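Local coordinates for protein methionyl-tRNA formyltransferase (Clostridium thermocellum, PDB 1ZGH) that probably transfers a formyl group from 10-formyltetrahydrofolate to the amino group of methionine on charged initiator tRNA, at residues E67-F70 against E71-K74; K134-G138 against I139-D143; I81-P84 against H85-W88. All coordinates share one frame; numbering follows the deposited sequence.

Interaction 1 of 3, residues E67-F70 against E71-K74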
ATOM      1  N   GLU A  67      14.983   9.271   8.281  1.00 36.95           N
ATOM      2  CA  GLU A  67      14.485   9.427   9.651  1.00 37.26           C
ATOM      3  C   GLU A  67      14.294   8.064  10.333  1.00 35.60           C
ATOM      4  O   GLU A  67      14.137   7.994  11.557  1.00 34.73           O
ATOM      5  CB  GLU A  67      13.127  10.161   9.650  1.00 37.34           C
ATOM      6  CG  GLU A  67      13.124  11.642   9.214  1.00 38.54           C
ATOM      7  CD  GLU A  67      11.745  12.122   8.673  1.00 40.82           C
ATOM      8  OE1 GLU A  67      11.698  13.143   7.929  1.00 47.16           O
ATOM      9  OE2 GLU A  67      10.705  11.491   8.947  1.00 42.18           O
ATOM     10  N   LEU A  68      14.259   6.983   9.552  1.00 34.34           N
ATOM     11  CA  LEU A  68      14.046   5.645  10.127  1.00 33.96           C
ATOM     12  C   LEU A  68      15.347   4.864  10.255  1.00 33.14           C
ATOM     13  O   LEU A  68      15.588   3.903   9.512  1.00 33.29           O
ATOM     14  CB  LEU A  68      13.028   4.836   9.314  1.00 33.95           C
ATOM     15  CG  LEU A  68      12.511   3.538   9.964  1.00 33.75           C
ATOM     16  CD1 LEU A  68      11.457   3.850  10.994  1.00 33.58           C
ATOM     17  CD2 LEU A  68      11.928   2.552   8.907  1.00 34.08           C
ATOM     18  N   THR A  69      16.168   5.266  11.216  1.00 31.68           N
ATOM     19  CA  THR A  69      17.428   4.591  11.483  1.00 30.94           C
ATOM     20  C   THR A  69      17.384   4.011  12.888  1.00 30.31           C
ATOM     21  O   THR A  69      16.665   4.521  13.756  1.00 29.41           O
ATOM     22  CB  THR A  69      18.644   5.533  11.353  1.00 30.93           C
ATOM     23  OG1 THR A  69      18.617   6.519  12.384  1.00 31.70           O
ATOM     24  CG2 THR A  69      18.682   6.212   9.993  1.00 30.70           C
ATOM     25  N   PHE A  70      18.135   2.943  13.100  1.00 29.99           N
ATOM     26  CA  PHE A  70      18.214   2.300  14.413  1.00 30.48           C
ATOM     27  C   PHE A  70      18.606   3.297  15.509  1.00 29.91           C
ATOM     28  O   PHE A  70      18.046   3.274  16.604  1.00 30.06           O
ATOM     29  CB  PHE A  70      19.199   1.128  14.374  1.00 32.05           C
ATOM     30  CG  PHE A  70      19.348   0.411  15.696  1.00 32.64           C
ATOM     31  CD1 PHE A  70      18.233  -0.089  16.354  1.00 34.47           C
ATOM     32  CD2 PHE A  70      20.596   0.238  16.275  1.00 36.47           C
ATOM     33  CE1 PHE A  70      18.358  -0.740  17.572  1.00 34.88           C
ATOM     34  CE2 PHE A  70      20.747  -0.421  17.498  1.00 35.61           C
ATOM     35  CZ  PHE A  70      19.623  -0.907  18.158  1.00 36.11           C
ATOM     36  N   GLU A  71      19.565   4.171  15.212  1.00 28.85           N
ATOM     37  CA  GLU A  71      20.038   5.136  16.197  1.00 28.70           C
ATOM     38  C   GLU A  71      18.951   6.160  16.565  1.00 27.45           C
ATOM     39  O   GLU A  71      18.851   6.544  17.716  1.00 26.45           O
ATOM     40  CB  GLU A  71      21.335   5.825  15.732  1.00 29.19           C
ATOM     41  CG  GLU A  71      22.574   4.882  15.649  1.00 31.46           C
ATOM     42  CD  GLU A  71      22.946   4.193  16.974  1.00 35.86           C
ATOM     43  OE1 GLU A  71      23.158   2.959  16.959  1.00 40.31           O
ATOM     44  OE2 GLU A  71      23.049   4.860  18.030  1.00 37.78           O
ATOM     45  N   LYS A  72      18.125   6.568  15.604  1.00 25.92           N
ATOM     46  CA  LYS A  72      17.021   7.488  15.888  1.00 25.86           C
ATOM     47  C   LYS A  72      15.800   6.807  16.550  1.00 24.50           C
ATOM     48  O   LYS A  72      15.206   7.343  17.505  1.00 24.78           O
ATOM     49  CB  LYS A  72      16.580   8.216  14.604  1.00 26.09           C
ATOM     50  CG  LYS A  72      17.604   9.236  14.073  1.00 27.11           C
ATOM     51  CD  LYS A  72      17.143   9.835  12.751  1.00 28.44           C
ATOM     52  CE  LYS A  72      18.144  10.835  12.186  1.00 30.41           C
ATOM     53  NZ  LYS A  72      18.402  11.943  13.156  1.00 35.35           N
ATOM     54  N   VAL A  73      15.451   5.629  16.062  1.00 22.46           N
ATOM     55  CA  VAL A  73      14.319   4.851  16.572  1.00 22.30           C
ATOM     56  C   VAL A  73      14.529   4.389  18.046  1.00 22.02           C
ATOM     57  O   VAL A  73      13.578   4.364  18.826  1.00 20.97           O
ATOM     58  CB  VAL A  73      14.058   3.620  15.645  1.00 22.22           C
ATOM     59  CG1 VAL A  73      13.097   2.636  16.276  1.00 23.04           C
ATOM     60  CG2 VAL A  73      13.559   4.071  14.268  1.00 23.17           C
ATOM     61  N   LYS A  74      15.757   4.022  18.406  1.00 21.81           N
ATOM     62  CA  LYS A  74      16.042   3.540  19.759  1.00 23.09           C
ATOM     63  C   LYS A  74      15.768   4.627  20.804  1.00 22.98           C
ATOM     64  O   LYS A  74      15.363   4.314  21.925  1.00 21.33           O
ATOM     65  CB  LYS A  74      17.458   2.940  19.883  1.00 23.03           C
ATOM     66  CG  LYS A  74      18.638   3.900  20.053  1.00 23.91           C
ATOM     67  CD  LYS A  74      19.899   3.114  20.402  1.00 25.37           C
ATOM     68  CE  LYS A  74      21.169   3.975  20.576  1.00 26.41           C
ATOM     69  NZ  LYS A  74      21.431   4.501  21.910  1.00 26.34           N
TER
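Thr69 and Lys72 meet at the start of helix 70-76, where hydrogen bonds close the first turn. Thr69 OG1 accepts from Lys72 N at 3.3 Å, a capping bond, and chi1 of 67° allows it by setting the hydroxyl between backbone N and carbonyl carbon, turned to the opening of the helix. The main chain of the same residue adds a shorter bond: Val73 N reaches Thr69 O at 2.8 Å and nearly straight (169°). Lys74 N then binds Phe70 O at 3.0 Å, continuing the i to i+4 pattern that Thr69 O begins.

The apolar contact is between Leu68 CD1 and Val73 CG2, 3.9 Å apart. Both side chains are buried, resting on Ile94 of helix 92-95 and on strand 80-83. On the solvent side the methylene groups of Lys72 pass obliquely over the cap in van der Waals contact with oxygens, CG 3.4 Å from Thr69 OG1 and CD 3.7 Å from Glu67 O, before the chain bends at its last torsion and carries the amine outward.

The remaining contacts involve flat or charged groups. Glu71, bent at its second torsion, brings OE1 to 3.8 Å from Phe70 CD2, with carboxylate and ring planes almost perpendicular. The phenylalanine itself packs against Phe98 and Asn97. Glu67 turns its carboxylate back along the chain, where Asn64 ND2 and Thr63 N bind it.

The Leu68-Val73 contact, between the residue before the N-cap and the fourth residue of the helix, is a hydrophobic staple, and it accompanies the Thr69 N-cap. Together they start the helix of a beta-alpha-beta crossover between strands 57-62 and 80-83 in the Rossmann-like sheet of the formyl transferase fold.

Interaction 2 of 3, residues K134-G138 against I139-D143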
ATOM      1  N   LYS A 134       3.693  -8.915  11.222  1.00 28.65           N
ATOM      2  CA  LYS A 134       4.908  -8.564  11.927  1.00 29.44           C
ATOM      3  C   LYS A 134       6.073  -8.798  10.989  1.00 29.57           C
ATOM      4  O   LYS A 134       6.324  -9.935  10.565  1.00 30.98           O
ATOM      5  CB  LYS A 134       5.092  -9.438  13.176  1.00 29.88           C
ATOM      6  CG  LYS A 134       6.185  -8.909  14.097  1.00 30.38           C
ATOM      7  CD  LYS A 134       6.408  -9.784  15.280  1.00 30.55           C
ATOM      8  CE  LYS A 134       7.592  -9.283  16.091  1.00 32.40           C
ATOM      9  NZ  LYS A 134       7.580  -9.873  17.460  1.00 34.33           N
ATOM     10  N   VAL A 135       6.798  -7.745  10.681  1.00 29.23           N
ATOM     11  CA  VAL A 135       7.953  -7.829   9.788  1.00 30.10           C
ATOM     12  C   VAL A 135       9.013  -8.812  10.341  1.00 30.64           C
ATOM     13  O   VAL A 135       9.378  -8.731  11.523  1.00 29.37           O
ATOM     14  CB  VAL A 135       8.556  -6.431   9.616  1.00 29.75           C
ATOM     15  CG1 VAL A 135       9.787  -6.452   8.733  1.00 29.59           C
ATOM     16  CG2 VAL A 135       7.477  -5.485   9.051  1.00 29.30           C
ATOM     17  N   ASP A 136       9.485  -9.730   9.495  1.00 31.41           N
ATOM     18  CA  ASP A 136      10.488 -10.732   9.916  1.00 32.40           C
ATOM     19  C   ASP A 136      11.648 -10.856   8.933  1.00 33.79           C
ATOM     20  O   ASP A 136      12.387 -11.846   8.972  1.00 34.15           O
ATOM     21  CB  ASP A 136       9.834 -12.104  10.072  1.00 32.46           C
ATOM     22  CG  ASP A 136       9.292 -12.657   8.734  1.00 33.27           C
ATOM     23  OD1 ASP A 136       9.392 -11.976   7.682  1.00 32.81           O
ATOM     24  OD2 ASP A 136       8.751 -13.776   8.744  1.00 35.95           O
ATOM     25  N   GLY A 137      11.805  -9.897   8.031  1.00 34.71           N
ATOM     26  CA  GLY A 137      12.920  -9.963   7.076  1.00 36.60           C
ATOM     27  C   GLY A 137      12.706 -10.744   5.771  1.00 37.60           C
ATOM     28  O   GLY A 137      13.399 -10.477   4.776  1.00 39.02           O
ATOM     29  N   GLY A 138      11.788 -11.718   5.767  1.00 37.35           N
ATOM     30  CA  GLY A 138      11.348 -12.357   4.516  1.00 36.16           C
ATOM     31  C   GLY A 138      10.325 -11.498   3.789  1.00 35.36           C
ATOM     32  O   GLY A 138       9.795 -10.531   4.347  1.00 35.37           O
ATOM     33  N   ILE A 139      10.040 -11.846   2.536  1.00 33.70           N
ATOM     34  CA  ILE A 139       9.084 -11.096   1.729  1.00 33.76           C
ATOM     35  C   ILE A 139       7.662 -11.443   2.165  1.00 32.12           C
ATOM     36  O   ILE A 139       7.092 -12.450   1.740  1.00 32.38           O
ATOM     37  CB  ILE A 139       9.235 -11.407   0.222  1.00 34.55           C
ATOM     38  CG1 ILE A 139      10.668 -11.151  -0.273  1.00 35.59           C
ATOM     39  CG2 ILE A 139       8.245 -10.584  -0.594  1.00 34.81           C
ATOM     40  CD1 ILE A 139      11.009  -9.692  -0.409  1.00 36.64           C
ATOM     41  N   ASP A 140       7.119 -10.629   3.053  1.00 30.47           N
ATOM     42  CA  ASP A 140       5.737 -10.747   3.518  1.00 29.77           C
ATOM     43  C   ASP A 140       5.412 -12.123   4.123  1.00 29.69           C
ATOM     44  O   ASP A 140       4.306 -12.632   3.969  1.00 29.45           O
ATOM     45  CB  ASP A 140       4.768 -10.364   2.394  1.00 29.71           C
ATOM     46  CG  ASP A 140       4.921  -8.903   1.963  1.00 31.15           C
ATOM     47  OD1 ASP A 140       5.035  -8.011   2.830  1.00 28.27           O
ATOM     48  OD2 ASP A 140       4.941  -8.644   0.756  1.00 32.75           O
ATOM     49  N   THR A 141       6.391 -12.702   4.824  1.00 29.19           N
ATOM     50  CA  THR A 141       6.278 -14.033   5.433  1.00 29.12           C
ATOM     51  C   THR A 141       5.896 -13.980   6.918  1.00 28.90           C
ATOM     52  O   THR A 141       5.664 -15.003   7.541  1.00 28.01           O
ATOM     53  CB  THR A 141       7.626 -14.791   5.324  1.00 29.26           C
ATOM     54  OG1 THR A 141       8.686 -13.899   5.676  1.00 29.60           O
ATOM     55  CG2 THR A 141       7.858 -15.294   3.907  1.00 29.20           C
ATOM     56  N   GLY A 142       5.805 -12.772   7.466  1.00 28.79           N
ATOM     57  CA  GLY A 142       5.592 -12.571   8.885  1.00 29.05           C
ATOM     58  C   GLY A 142       4.256 -13.023   9.448  1.00 29.21           C
ATOM     59  O   GLY A 142       3.253 -13.114   8.735  1.00 28.78           O
ATOM     60  N   ASP A 143       4.255 -13.274  10.753  1.00 28.88           N
ATOM     61  CA  ASP A 143       3.055 -13.677  11.473  1.00 29.26           C
ATOM     62  C   ASP A 143       1.959 -12.627  11.306  1.00 28.76           C
ATOM     63  O   ASP A 143       2.240 -11.420  11.249  1.00 28.77           O
ATOM     64  CB  ASP A 143       3.350 -13.909  12.967  1.00 29.39           C
ATOM     65  CG  ASP A 143       4.359 -15.034  13.210  1.00 30.78           C
ATOM     66  OD1 ASP A 143       4.746 -15.699  12.233  1.00 32.32           O
ATOM     67  OD2 ASP A 143       4.767 -15.243  14.380  1.00 33.36           O
TER
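Asp136 and Thr141 face each other across the loop of a beta hairpin that links the antiparallel strands 127-134 and 144-151, and an Asx turn shapes its tip. The side chain of Asp136 leaves its backbone toward the returning arm, chi1 of 64° placing CG between backbone N and carbonyl carbon. From CB the chain passes to CG, which comes 3.7 Å from Gly142 CA. The Asp136 and Thr141 side chains cross at about a right angle. OD1 takes the Thr141 hydroxyl at 2.9 Å, through the syn lone pair, the side of its sister oxygen. The same atom accepts from Gly138 N at 3.1 Å; that N-H arrives from well above the carboxylate plane and makes the Asx turn. Two donors thus grip one oxygen, fixing the rotation of the group and tying both arms to the tip. OD2 also lies near the hydroxyl, 3.1 Å from Thr141 OG1.

Glycines let the backbone turn tightly. Gly137 has a positive phi (87°) that suits a residue without a side chain, and Gly142 brings its CA to within 3.2 Å of Lys134 O, a CA-H...O contact.

Asp140 points away from 134-138, its OD2 held by Gly113 N and its side chain touching His104 of strand 100-104. Gln185 NE2 binds both Asp140 O and Gly142 O, bridging two carbonyls of the returning arm. This placing is consistent with the loop that borders the active site in formyl transferases of this family. At the open end of the hairpin loop, Lys134 N donates to Asp143 O at 2.9 Å with an N-H...O angle of 164°.

Interaction 3 of 3, residues I81-P84 against H85-W88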
ATOM      1  N   ILE A  81       5.920  -0.064  15.697  1.00 24.84           N
ATOM      2  CA  ILE A  81       6.214   0.798  14.557  1.00 24.04           C
ATOM      3  C   ILE A  81       5.243   0.334  13.464  1.00 24.31           C
ATOM      4  O   ILE A  81       5.246  -0.831  13.097  1.00 23.97           O
ATOM      5  CB  ILE A  81       7.662   0.700  14.052  1.00 23.45           C
ATOM      6  CG1 ILE A  81       8.669   0.871  15.212  1.00 24.13           C
ATOM      7  CG2 ILE A  81       7.901   1.737  12.929  1.00 23.86           C
ATOM      8  CD1 ILE A  81      10.101   0.686  14.793  1.00 23.59           C
ATOM      9  N   LEU A  82       4.398   1.253  13.018  1.00 24.47           N
ATOM     10  CA  LEU A  82       3.284   0.965  12.133  1.00 25.67           C
ATOM     11  C   LEU A  82       3.615   1.524  10.753  1.00 25.34           C
ATOM     12  O   LEU A  82       3.955   2.684  10.644  1.00 23.54           O
ATOM     13  CB  LEU A  82       2.004   1.633  12.667  1.00 26.15           C
ATOM     14  CG  LEU A  82       1.683   1.237  14.136  1.00 27.89           C
ATOM     15  CD1 LEU A  82       0.668   2.130  14.774  1.00 30.06           C
ATOM     16  CD2 LEU A  82       1.194  -0.170  14.150  1.00 28.55           C
ATOM     17  N   PHE A  83       3.466   0.706   9.705  1.00 26.20           N
ATOM     18  CA  PHE A  83       3.780   1.122   8.338  1.00 26.82           C
ATOM     19  C   PHE A  83       2.517   1.053   7.430  1.00 28.97           C
ATOM     20  O   PHE A  83       2.278   0.024   6.825  1.00 29.99           O
ATOM     21  CB  PHE A  83       4.859   0.198   7.766  1.00 25.96           C
ATOM     22  CG  PHE A  83       6.190   0.260   8.469  1.00 24.81           C
ATOM     23  CD1 PHE A  83       6.435  -0.486   9.635  1.00 25.24           C
ATOM     24  CD2 PHE A  83       7.214   1.029   7.952  1.00 25.37           C
ATOM     25  CE1 PHE A  83       7.684  -0.451  10.264  1.00 24.97           C
ATOM     26  CE2 PHE A  83       8.454   1.092   8.580  1.00 24.97           C
ATOM     27  CZ  PHE A  83       8.699   0.342   9.724  1.00 25.45           C
ATOM     28  N   PRO A  84       1.661   2.096   7.408  1.00 30.24           N
ATOM     29  CA  PRO A  84       0.505   2.065   6.486  1.00 30.79           C
ATOM     30  C   PRO A  84       0.885   1.948   5.019  1.00 31.87           C
ATOM     31  O   PRO A  84       0.245   1.198   4.278  1.00 33.48           O
ATOM     32  CB  PRO A  84      -0.187   3.384   6.756  1.00 31.40           C
ATOM     33  CG  PRO A  84       0.202   3.721   8.154  1.00 30.51           C
ATOM     34  CD  PRO A  84       1.611   3.267   8.297  1.00 29.55           C
ATOM     35  N   HIS A  85       1.930   2.671   4.629  1.00 32.40           N
ATOM     36  CA  HIS A  85       2.565   2.515   3.342  1.00 32.84           C
ATOM     37  C   HIS A  85       4.014   2.954   3.399  1.00 32.33           C
ATOM     38  O   HIS A  85       4.342   4.088   3.751  1.00 31.86           O
ATOM     39  CB  HIS A  85       1.856   3.359   2.244  1.00 33.60           C
ATOM     40  CG  HIS A  85       2.456   3.126   0.885  1.00 37.37           C
ATOM     41  ND1 HIS A  85       3.466   3.908   0.370  1.00 43.37           N
ATOM     42  CD2 HIS A  85       2.314   2.097   0.021  1.00 43.41           C
ATOM     43  CE1 HIS A  85       3.860   3.419  -0.792  1.00 42.22           C
ATOM     44  NE2 HIS A  85       3.171   2.319  -1.031  1.00 43.48           N
ATOM     45  N   TRP A  86       4.913   2.067   3.062  1.00 32.07           N
ATOM     46  CA  TRP A  86       6.316   2.402   3.155  1.00 32.83           C
ATOM     47  C   TRP A  86       7.070   1.789   1.999  1.00 35.16           C
ATOM     48  O   TRP A  86       7.016   0.587   1.769  1.00 34.67           O
ATOM     49  CB  TRP A  86       6.880   1.898   4.473  1.00 31.51           C
ATOM     50  CG  TRP A  86       8.236   2.420   4.862  1.00 29.11           C
ATOM     51  CD1 TRP A  86       9.391   1.709   4.890  1.00 28.71           C
ATOM     52  CD2 TRP A  86       8.561   3.738   5.318  1.00 28.09           C
ATOM     53  NE1 TRP A  86      10.424   2.499   5.312  1.00 29.01           N
ATOM     54  CE2 TRP A  86       9.941   3.750   5.598  1.00 26.97           C
ATOM     55  CE3 TRP A  86       7.813   4.913   5.537  1.00 28.87           C
ATOM     56  CZ2 TRP A  86      10.601   4.879   6.067  1.00 28.25           C
ATOM     57  CZ3 TRP A  86       8.481   6.051   5.998  1.00 28.57           C
ATOM     58  CH2 TRP A  86       9.857   6.020   6.262  1.00 29.53           C
ATOM     59  N   SER A  87       7.897   2.627   1.409  1.00 38.28           N
ATOM     60  CA  SER A  87       8.473   2.420   0.093  1.00 40.61           C
ATOM     61  C   SER A  87       9.800   1.660   0.145  1.00 40.87           C
ATOM     62  O   SER A  87      10.137   0.901  -0.774  1.00 43.04           O
ATOM     63  CB  SER A  87       8.648   3.819  -0.534  1.00 41.43           C
ATOM     64  OG  SER A  87       7.690   4.737   0.055  1.00 42.87           O
ATOM     65  N   TRP A  88      10.542   1.840   1.224  1.00 39.72           N
ATOM     66  CA  TRP A  88      11.884   1.313   1.323  1.00 39.01           C
ATOM     67  C   TRP A  88      11.987   0.039   2.171  1.00 37.81           C
ATOM     68  O   TRP A  88      11.086  -0.276   2.945  1.00 37.28           O
ATOM     69  CB  TRP A  88      12.787   2.395   1.880  1.00 39.71           C
ATOM     70  CG  TRP A  88      12.699   3.661   1.090  1.00 40.90           C
ATOM     71  CD1 TRP A  88      13.342   3.945  -0.103  1.00 41.49           C
ATOM     72  CD2 TRP A  88      11.918   4.817   1.410  1.00 40.95           C
ATOM     73  NE1 TRP A  88      13.010   5.210  -0.524  1.00 41.38           N
ATOM     74  CE2 TRP A  88      12.143   5.770   0.384  1.00 42.21           C
ATOM     75  CE3 TRP A  88      11.070   5.154   2.473  1.00 41.60           C
ATOM     76  CZ2 TRP A  88      11.534   7.028   0.388  1.00 41.25           C
ATOM     77  CZ3 TRP A  88      10.479   6.409   2.483  1.00 41.24           C
ATOM     78  CH2 TRP A  88      10.717   7.333   1.449  1.00 41.49           C
TER
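Phe83 presents a ring edge to the face of the Trp86 indole, a T-shaped pair with centroids 5.0 Å apart and planes at 68° for the five-membered ring. CD2 leads the approach, 3.5 Å from Trp86 CG, and CE2 follows at 3.9 Å from Trp86 CD1, so the edge lies toward the rim of the indole near its attachment to CB. The tryptophan side chain starts toward the strand, with CG anti to its backbone N (chi1 -167°), which stands the indole beside the phenyl ring across the turn at Pro84 and His85.

The other indole face is taken as well. Trp88 CE3 sits 3.5 Å above its plane, and Trp86 NE1 lies in plane at the edge of the Trp88 ring. Trp86 is thereby held between two aromatic neighbours.

The His85 side chain sets out away from 81-84, though CB still touches Pro84, and its ND1 hydrogen-bonds Thr38 OG1; that hydroxyl also pairs with Ser87 OG.

The turn follows the C-terminal end of strand 80-83, the place where loops of a Rossmann-like sheet commonly form a binding site. Phe83 rests on Ala36 of strand 31-36 and on Cys100 and Val102 of strand 100-104, while Pro84 packs against Phe168 of helix 156-178.

In the fold
From the N terminus, interaction 1 caps the helix that follows strand 57-62, interaction 3 turns the chain out of strand 80-83, and interaction 2 closes the hairpin loop between strands 127-134 and 144-151. All three are local and in series; none nests within or crosses another. Interactions 1 and 3 touch directly: Leu68 packs on Phe83 and Trp86, and Val73 on Ile81, joining the crossover helix to the strand it leads into. Interaction 2 touches neither, its nearest atoms about 5 Å from interaction 3 and about 9 Å from interaction 1. Strand 100-104 bridges the gap, contacting Phe83 as well as Val135 and Asp140.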